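PDB 3HE1: major exported Hcp3 protein from Pseudomonas aeruginosa, which is secreted, belongs to the Hcp family of type VI secretion, and probably forms hexameric rings that build the tube of that machine. Local coordinates for residues T114-Q119 / E138-V143; A27-T32 / V166-R171. All coordinates share one frame; numbering follows the deposited sequence.

Contact 1: residues T114-Q119 / E138-V143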
ATOM      1  N   THR A 114      -4.648  14.113  35.496  1.00 40.35           N
ATOM      2  CA  THR A 114      -4.203  13.378  36.696  1.00 62.42           C
ATOM      3  C   THR A 114      -4.073  11.861  36.494  1.00 36.65           C
ATOM      4  O   THR A 114      -3.100  11.249  36.947  1.00 28.59           O
ATOM      5  CB  THR A 114      -5.086  13.641  37.931  1.00 33.30           C
ATOM      6  OG1 THR A 114      -4.710  14.887  38.527  1.00 72.17           O
ATOM      7  CG2 THR A 114      -4.887  12.542  38.946  1.00 43.37           C
ATOM      8  N   LYS A 115      -5.051  11.260  35.821  1.00 67.17           N
ATOM      9  CA  LYS A 115      -4.983   9.835  35.505  1.00 46.61           C
ATOM     10  C   LYS A 115      -5.733   9.462  34.232  1.00 46.63           C
ATOM     11  O   LYS A 115      -6.925   9.724  34.099  1.00 35.85           O
ATOM     12  CB  LYS A 115      -5.478   8.977  36.675  1.00 26.31           C
ATOM     13  CG  LYS A 115      -5.374   7.484  36.412  1.00 29.11           C
ATOM     14  CD  LYS A 115      -5.276   6.666  37.710  1.00 27.95           C
ATOM     15  CE  LYS A 115      -6.639   6.213  38.199  1.00 42.59           C
ATOM     16  NZ  LYS A 115      -6.515   5.049  39.127  1.00 57.69           N
ATOM     17  N   VAL A 116      -5.006   8.862  33.298  1.00 43.59           N
ATOM     18  CA  VAL A 116      -5.594   8.175  32.160  1.00 30.34           C
ATOM     19  C   VAL A 116      -5.330   6.710  32.418  1.00 49.27           C
ATOM     20  O   VAL A 116      -4.183   6.322  32.675  1.00 26.21           O
ATOM     21  CB  VAL A 116      -4.891   8.549  30.855  1.00 36.55           C
ATOM     22  CG1 VAL A 116      -5.394   7.658  29.700  1.00 10.90           C
ATOM     23  CG2 VAL A 116      -5.068  10.035  30.574  1.00 34.34           C
ATOM     24  N   GLU A 117      -6.377   5.896  32.366  1.00 24.25           N
ATOM     25  CA  GLU A 117      -6.224   4.496  32.699  1.00 13.92           C
ATOM     26  C   GLU A 117      -6.961   3.647  31.706  1.00 17.57           C
ATOM     27  O   GLU A 117      -8.180   3.740  31.605  1.00 19.91           O
ATOM     28  CB  GLU A 117      -6.755   4.221  34.097  1.00 40.07           C
ATOM     29  CG  GLU A 117      -7.028   2.753  34.376  1.00 61.43           C
ATOM     30  CD  GLU A 117      -7.175   2.457  35.865  1.00 93.01           C
ATOM     31  OE1 GLU A 117      -6.413   3.045  36.667  1.00 95.97           O
ATOM     32  OE2 GLU A 117      -8.051   1.634  36.234  1.00 50.07           O
ATOM     33  N   ILE A 118      -6.192   2.832  30.985  1.00 28.47           N
ATOM     34  CA  ILE A 118      -6.656   1.981  29.894  1.00 25.76           C
ATOM     35  C   ILE A 118      -6.818   0.535  30.366  1.00 28.02           C
ATOM     36  O   ILE A 118      -5.866  -0.111  30.788  1.00 26.97           O
ATOM     37  CB  ILE A 118      -5.648   1.973  28.719  1.00 26.42           C
ATOM     38  CG1 ILE A 118      -5.508   3.356  28.099  1.00 19.20           C
ATOM     39  CG2 ILE A 118      -6.092   1.011  27.640  1.00 26.52           C
ATOM     40  CD1 ILE A 118      -6.686   3.733  27.242  1.00 22.17           C
ATOM     41  N   GLN A 119      -8.031   0.026  30.266  1.00 17.64           N
ATOM     42  CA  GLN A 119      -8.324  -1.299  30.746  1.00 21.12           C
ATOM     43  C   GLN A 119      -8.555  -2.251  29.593  1.00 23.33           C
ATOM     44  O   GLN A 119      -9.437  -2.034  28.765  1.00 25.98           O
ATOM     45  CB  GLN A 119      -9.562  -1.266  31.630  1.00 37.48           C
ATOM     46  CG  GLN A 119      -9.339  -0.562  32.939  1.00 30.01           C
ATOM     47  CD  GLN A 119     -10.406  -0.920  33.956  1.00 66.21           C
ATOM     48  OE1 GLN A 119     -11.413  -1.570  33.627  1.00 44.34           O
ATOM     49  NE2 GLN A 119     -10.195  -0.499  35.202  1.00 42.17           N
ATOM     50  N   GLU A 138      -0.034   8.513  34.662  1.00 30.59           N
ATOM     51  CA  GLU A 138      -0.092   9.500  35.733  1.00 43.66           C
ATOM     52  C   GLU A 138       0.402  10.834  35.169  1.00 47.83           C
ATOM     53  O   GLU A 138       1.373  10.870  34.408  1.00 38.80           O
ATOM     54  CB  GLU A 138       0.762   9.061  36.944  1.00 21.60           C
ATOM     55  CG  GLU A 138       0.490   7.621  37.387  1.00 41.65           C
ATOM     56  CD  GLU A 138       0.839   7.326  38.840  1.00 51.74           C
ATOM     57  OE1 GLU A 138       1.167   8.268  39.597  1.00 59.57           O
ATOM     58  OE2 GLU A 138       0.768   6.136  39.224  1.00 48.15           O
ATOM     59  N   ASP A 139      -0.286  11.917  35.530  1.00 69.12           N
ATOM     60  CA  ASP A 139       0.078  13.285  35.132  1.00 49.37           C
ATOM     61  C   ASP A 139       0.343  13.449  33.638  1.00 30.59           C
ATOM     62  O   ASP A 139       1.332  14.051  33.223  1.00 31.18           O
ATOM     63  CB  ASP A 139       1.245  13.814  35.971  1.00 43.60           C
ATOM     64  CG  ASP A 139       0.962  13.751  37.472  1.00 39.35           C
ATOM     65  OD1 ASP A 139      -0.152  13.332  37.865  1.00 43.58           O
ATOM     66  OD2 ASP A 139       1.860  14.108  38.262  1.00 40.88           O
ATOM     67  N   ALA A 140      -0.591  12.933  32.846  1.00 40.76           N
ATOM     68  CA  ALA A 140      -0.482  12.940  31.405  1.00 15.31           C
ATOM     69  C   ALA A 140      -0.957  14.260  30.818  1.00 27.35           C
ATOM     70  O   ALA A 140      -1.661  15.034  31.465  1.00 28.22           O
ATOM     71  CB  ALA A 140      -1.266  11.765  30.811  1.00 20.61           C
ATOM     72  N   ILE A 141      -0.549  14.515  29.581  1.00 29.66           N
ATOM     73  CA  ILE A 141      -0.910  15.729  28.866  1.00 29.46           C
ATOM     74  C   ILE A 141      -1.305  15.331  27.447  1.00 28.80           C
ATOM     75  O   ILE A 141      -0.618  14.526  26.816  1.00 28.61           O
ATOM     76  CB  ILE A 141       0.267  16.725  28.859  1.00 21.96           C
ATOM     77  CG1 ILE A 141       0.513  17.252  30.279  1.00 25.40           C
ATOM     78  CG2 ILE A 141      -0.020  17.857  27.916  1.00 23.44           C
ATOM     79  CD1 ILE A 141       1.969  17.534  30.627  1.00 17.38           C
ATOM     80  N   ILE A 142      -2.425  15.847  26.946  1.00 25.54           N
ATOM     81  CA  ILE A 142      -2.827  15.511  25.572  1.00 28.80           C
ATOM     82  C   ILE A 142      -2.080  16.360  24.526  1.00 45.41           C
ATOM     83  O   ILE A 142      -2.236  17.581  24.484  1.00 53.67           O
ATOM     84  CB  ILE A 142      -4.338  15.675  25.363  1.00 32.10           C
ATOM     85  CG1 ILE A 142      -5.100  14.958  26.472  1.00 26.45           C
ATOM     86  CG2 ILE A 142      -4.745  15.166  23.978  1.00 38.84           C
ATOM     87  CD1 ILE A 142      -6.590  14.852  26.196  1.00 32.69           C
ATOM     88  N   VAL A 143      -1.287  15.718  23.672  1.00 35.71           N
ATOM     89  CA  VAL A 143      -0.394  16.468  22.801  1.00 18.57           C
ATOM     90  C   VAL A 143      -0.908  16.696  21.381  1.00 30.72           C
ATOM     91  O   VAL A 143      -0.418  17.577  20.685  1.00 37.98           O
ATOM     92  CB  VAL A 143       1.015  15.865  22.789  1.00 33.52           C
ATOM     93  CG1 VAL A 143       1.747  16.269  24.062  1.00 33.44           C
ATOM     94  CG2 VAL A 143       0.943  14.359  22.680  1.00 30.01           C
TER
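Glu-138 brings its CA to 3.7 Å from Thr-114 O, where two strands of the Hcp beta-barrel turn corners. It faces Lys-115 as an antiparallel, non-hydrogen-bonded pair, with CA atoms 4.9 Å apart. Their side chains lie on the same face of the sheet. The carboxylate OE1 of Glu-138 forms a salt bridge to Arg-171.

Asp-139 follows, with positive phi and psi (49° each). With Ala-140 it faces Leu-113 in a G1 beta bulge. Thr-114 and Lys-115 form a classic bulge against Thr-32, so both strands are kinked here. Asp-139 N donates to Thr-114 O at 3.2 Å. The N-H points almost straight at the oxygen (166°), but the donor lies above the carbonyl plane, 57° out of it. The bond to CB leads away from 114-119, but the carboxylate bends back, with Asp-139 OD1 3.7 Å from Thr-114 O. Its OD2 pairs with Arg-171, which therefore holds two neighbouring acids.

Ala-140 turns its CB toward the other strand and into the buried interior. Val-116 meets it with one branch, CG2, which stands anti to its own carbonyl carbon. The two methyls, Ala-140 CB and Val-116 CG2, are 4.2 Å apart.

Contact 2: residues A27-T32 / V166-R171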
ATOM      1  N   ALA A  27     -10.719  -2.141  24.580  1.00 32.81           N
ATOM      2  CA  ALA A  27     -10.225  -1.531  25.795  1.00 27.46           C
ATOM      3  C   ALA A  27     -11.241  -0.459  26.176  1.00 35.91           C
ATOM      4  O   ALA A  27     -11.994   0.034  25.316  1.00 34.58           O
ATOM      5  CB  ALA A  27      -8.854  -0.928  25.557  1.00 21.08           C
ATOM      6  N   TYR A  28     -11.302  -0.128  27.462  1.00 26.01           N
ATOM      7  CA  TYR A  28     -12.129   0.988  27.919  1.00 31.15           C
ATOM      8  C   TYR A  28     -11.222   1.884  28.712  1.00 22.24           C
ATOM      9  O   TYR A  28     -10.263   1.406  29.300  1.00 29.93           O
ATOM     10  CB  TYR A  28     -13.321   0.510  28.755  1.00 15.40           C
ATOM     11  CG  TYR A  28     -14.367  -0.193  27.920  1.00 41.90           C
ATOM     12  CD1 TYR A  28     -15.319   0.536  27.215  1.00 39.58           C
ATOM     13  CD2 TYR A  28     -14.386  -1.582  27.809  1.00 30.22           C
ATOM     14  CE1 TYR A  28     -16.270  -0.095  26.433  1.00 42.93           C
ATOM     15  CE2 TYR A  28     -15.340  -2.229  27.029  1.00 18.07           C
ATOM     16  CZ  TYR A  28     -16.277  -1.477  26.344  1.00 61.01           C
ATOM     17  OH  TYR A  28     -17.230  -2.102  25.564  1.00 86.90           O
HETATM   18  N   MSE A  29     -11.496   3.178  28.713  1.00 20.13           N
HETATM   19  CA  MSE A  29     -10.576   4.119  29.342  1.00 35.17           C
HETATM   20  C   MSE A  29     -11.297   5.105  30.255  1.00 27.50           C
HETATM   21  O   MSE A  29     -12.490   5.339  30.130  1.00 35.59           O
HETATM   22  CB  MSE A  29      -9.763   4.859  28.268  1.00 28.03           C
HETATM   23  CG  MSE A  29      -8.782   5.935  28.773  1.00 23.11           C
HETATM   24 SE   MSE A  29      -7.940   6.778  27.229  0.58 31.92          SE
HETATM   25  CE  MSE A  29      -9.525   6.731  26.091  1.00 27.14           C
ATOM     26  N   SER A  30     -10.559   5.672  31.191  1.00 28.75           N
ATOM     27  CA  SER A  30     -11.100   6.710  32.035  1.00 34.79           C
ATOM     28  C   SER A  30     -10.104   7.839  32.040  1.00 42.31           C
ATOM     29  O   SER A  30      -8.883   7.620  32.017  1.00 36.72           O
ATOM     30  CB  SER A  30     -11.344   6.202  33.464  1.00 33.61           C
ATOM     31  OG  SER A  30     -10.127   5.859  34.109  1.00 51.43           O
ATOM     32  N   ILE A  31     -10.630   9.052  32.038  1.00 22.64           N
ATOM     33  CA  ILE A  31      -9.783  10.204  32.215  1.00 32.19           C
ATOM     34  C   ILE A  31     -10.291  11.078  33.346  1.00 24.44           C
ATOM     35  O   ILE A  31     -11.474  11.349  33.449  1.00 28.22           O
ATOM     36  CB  ILE A  31      -9.638  10.996  30.920  1.00 45.86           C
ATOM     37  CG1 ILE A  31      -9.122  10.047  29.820  1.00 27.16           C
ATOM     38  CG2 ILE A  31      -8.721  12.201  31.154  1.00 24.28           C
ATOM     39  CD1 ILE A  31      -8.878  10.677  28.455  1.00 18.79           C
ATOM     40  N   THR A  32      -9.379  11.459  34.228  1.00 29.61           N
ATOM     41  CA  THR A  32      -9.655  12.473  35.236  1.00 52.48           C
ATOM     42  C   THR A  32      -8.691  13.620  35.006  1.00 52.30           C
ATOM     43  O   THR A  32      -7.470  13.428  35.055  1.00 35.93           O
ATOM     44  CB  THR A  32      -9.469  11.951  36.677  1.00 36.37           C
ATOM     45  OG1 THR A  32     -10.449  10.947  36.954  1.00 22.30           O
ATOM     46  CG2 THR A  32      -9.631  13.088  37.685  1.00 22.26           C
ATOM     47  N   VAL A 166      -6.294  10.121  19.898  1.00 26.47           N
ATOM     48  CA  VAL A 166      -5.745  11.062  20.872  1.00 25.08           C
ATOM     49  C   VAL A 166      -4.389  10.618  21.417  1.00 32.04           C
ATOM     50  O   VAL A 166      -4.200   9.445  21.723  1.00 26.16           O
ATOM     51  CB  VAL A 166      -6.716  11.285  22.038  1.00 38.43           C
ATOM     52  CG1 VAL A 166      -6.124  12.269  23.038  1.00 25.46           C
ATOM     53  CG2 VAL A 166      -8.057  11.780  21.510  1.00 40.71           C
ATOM     54  N   HIS A 167      -3.460  11.567  21.538  1.00 30.83           N
ATOM     55  CA  HIS A 167      -2.100  11.290  22.008  1.00 35.98           C
ATOM     56  C   HIS A 167      -1.784  11.939  23.339  1.00 44.76           C
ATOM     57  O   HIS A 167      -1.991  13.137  23.522  1.00 43.47           O
ATOM     58  CB  HIS A 167      -1.076  11.796  21.009  1.00 25.10           C
ATOM     59  CG  HIS A 167      -1.336  11.364  19.617  1.00 19.78           C
ATOM     60  ND1 HIS A 167      -0.337  10.960  18.764  1.00 38.48           N
ATOM     61  CD2 HIS A 167      -2.496  11.264  18.914  1.00 33.39           C
ATOM     62  CE1 HIS A 167      -0.860  10.642  17.592  1.00 56.23           C
ATOM     63  NE2 HIS A 167      -2.171  10.814  17.664  1.00 50.95           N
ATOM     64  N   PHE A 168      -1.244  11.139  24.253  1.00 43.57           N
ATOM     65  CA  PHE A 168      -0.856  11.612  25.563  1.00 15.43           C
ATOM     66  C   PHE A 168       0.645  11.428  25.763  1.00 41.86           C
ATOM     67  O   PHE A 168       1.209  10.391  25.417  1.00 35.96           O
ATOM     68  CB  PHE A 168      -1.556  10.812  26.655  1.00 22.05           C
ATOM     69  CG  PHE A 168      -3.014  10.548  26.405  1.00 30.58           C
ATOM     70  CD1 PHE A 168      -3.991  11.287  27.073  1.00 35.42           C
ATOM     71  CD2 PHE A 168      -3.416   9.532  25.543  1.00 29.61           C
ATOM     72  CE1 PHE A 168      -5.351  11.033  26.872  1.00 15.68           C
ATOM     73  CE2 PHE A 168      -4.763   9.272  25.329  1.00 22.67           C
ATOM     74  CZ  PHE A 168      -5.735  10.023  26.003  1.00 21.46           C
ATOM     75  N   THR A 169       1.292  12.436  26.322  1.00 27.45           N
ATOM     76  CA  THR A 169       2.537  12.198  27.004  1.00 27.56           C
ATOM     77  C   THR A 169       2.144  12.032  28.476  1.00 36.35           C
ATOM     78  O   THR A 169       0.954  12.086  28.803  1.00 31.44           O
ATOM     79  CB  THR A 169       3.549  13.326  26.777  1.00 15.24           C
ATOM     80  OG1 THR A 169       3.053  14.545  27.343  1.00 28.17           O
ATOM     81  CG2 THR A 169       3.806  13.495  25.274  1.00 18.91           C
ATOM     82  N   TYR A 170       3.126  11.791  29.341  1.00 36.30           N
ATOM     83  CA  TYR A 170       2.875  11.462  30.746  1.00 35.08           C
ATOM     84  C   TYR A 170       4.183  11.422  31.523  1.00 16.59           C
ATOM     85  O   TYR A 170       5.262  11.323  30.949  1.00 27.57           O
ATOM     86  CB  TYR A 170       2.231  10.087  30.861  1.00 39.60           C
ATOM     87  CG  TYR A 170       3.025   9.054  30.111  1.00 37.03           C
ATOM     88  CD1 TYR A 170       4.183   8.512  30.650  1.00 40.40           C
ATOM     89  CD2 TYR A 170       2.637   8.649  28.846  1.00 30.61           C
ATOM     90  CE1 TYR A 170       4.920   7.577  29.953  1.00 21.35           C
ATOM     91  CE2 TYR A 170       3.361   7.716  28.146  1.00 35.41           C
ATOM     92  CZ  TYR A 170       4.502   7.182  28.699  1.00 35.55           C
ATOM     93  OH  TYR A 170       5.226   6.254  27.983  1.00 39.31           O
ATOM     94  N   ARG A 171       4.073  11.488  32.839  1.00 24.18           N
ATOM     95  CA  ARG A 171       5.237  11.434  33.696  1.00 28.70           C
ATOM     96  C   ARG A 171       5.557   9.973  34.028  1.00 26.64           C
ATOM     97  O   ARG A 171       6.674   9.640  34.410  1.00 22.14           O
ATOM     98  CB  ARG A 171       4.992  12.254  34.966  1.00 32.31           C
ATOM     99  CG  ARG A 171       5.955  11.947  36.105  1.00 48.72           C
ATOM    100  CD  ARG A 171       5.467  12.484  37.452  1.00 54.01           C
ATOM    101  NE  ARG A 171       4.176  11.943  37.899  1.00 48.89           N
ATOM    102  CZ  ARG A 171       4.022  11.031  38.860  1.00 55.48           C
ATOM    103  NH1 ARG A 171       5.078  10.521  39.480  1.00 80.40           N
ATOM    104  NH2 ARG A 171       2.804  10.625  39.202  1.00 41.97           N
TER
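Phe-168 takes the side chains of Met-29 and Ile-31 against one end of its ring. The two strands do not pair. The CA atoms of Ile-31 and Phe-168 are 11.2 Å apart, so side chains alone span the gap.

The tight part is small and wholly apolar. Ile-31 comes from the direction opposite to Phe-168. Its CD1 lies at the ring edge, near the ring plane, 3.9 Å from Phe-168 CE1. Ile-31 CD1 is also 4.0 Å from Phe-168 CZ. The extended side chain of Ile-31 (chi2 -178°) carries CD1 this far inward.

The side chain of Met-29, a selenomethionine, runs at a slant to that of Phe-168. Its SE is 4.1 Å from Phe-168 CZ. The line from SE to the ring centroid is 54° off the ring normal, so this Met-aromatic contact is oblique. CG of Met-29 is anti to the backbone N and the chain runs straight on to the selenium; it bends only at the last torsion. One face of the Phe-168 ring is packed by Val-166 CG1 of its own strand, 3.7 Å above the plane and offset toward the rim. Val-116 and Ile-92 also touch this cluster.

Ser-30 and Thr-32, and on the other strand His-167 and Thr-169, are partly exposed and form the looser side. Past the strand end, Arg-171 is exposed.

Strand 27-33 connects to strand 162-169 by two routes, through 61-71 and 86-95 or through 112-123 and 140-149. Apolar side chains meeting across the inside of such a closed antiparallel circuit are the core of a beta-barrel, here that of the Hcp fold.

Contact 1 is partly buried and lies at a corner of the barrel. Contact 2 lies in the core, and the two centres are about 4 Å apart. Both use the same sheet: strand 112-123 pairs with 27-33, and 140-149 pairs with 162-169. Contact 1 depends on a backbone hydrogen bond between bulged strands, with charged groups nearby. Contact 2 is purely side-chain packing between strands that are not neighbours. The two contacts touch directly. Ile-118 CD1 packs 3.3 Å from Met-29 SE, and Val-143 N probably hydrogen-bonds to His-167 O at 2.7 Å. Val-143 also makes backbone hydrogen bonds to a second subunit, whereas contact 2 touches no other chain.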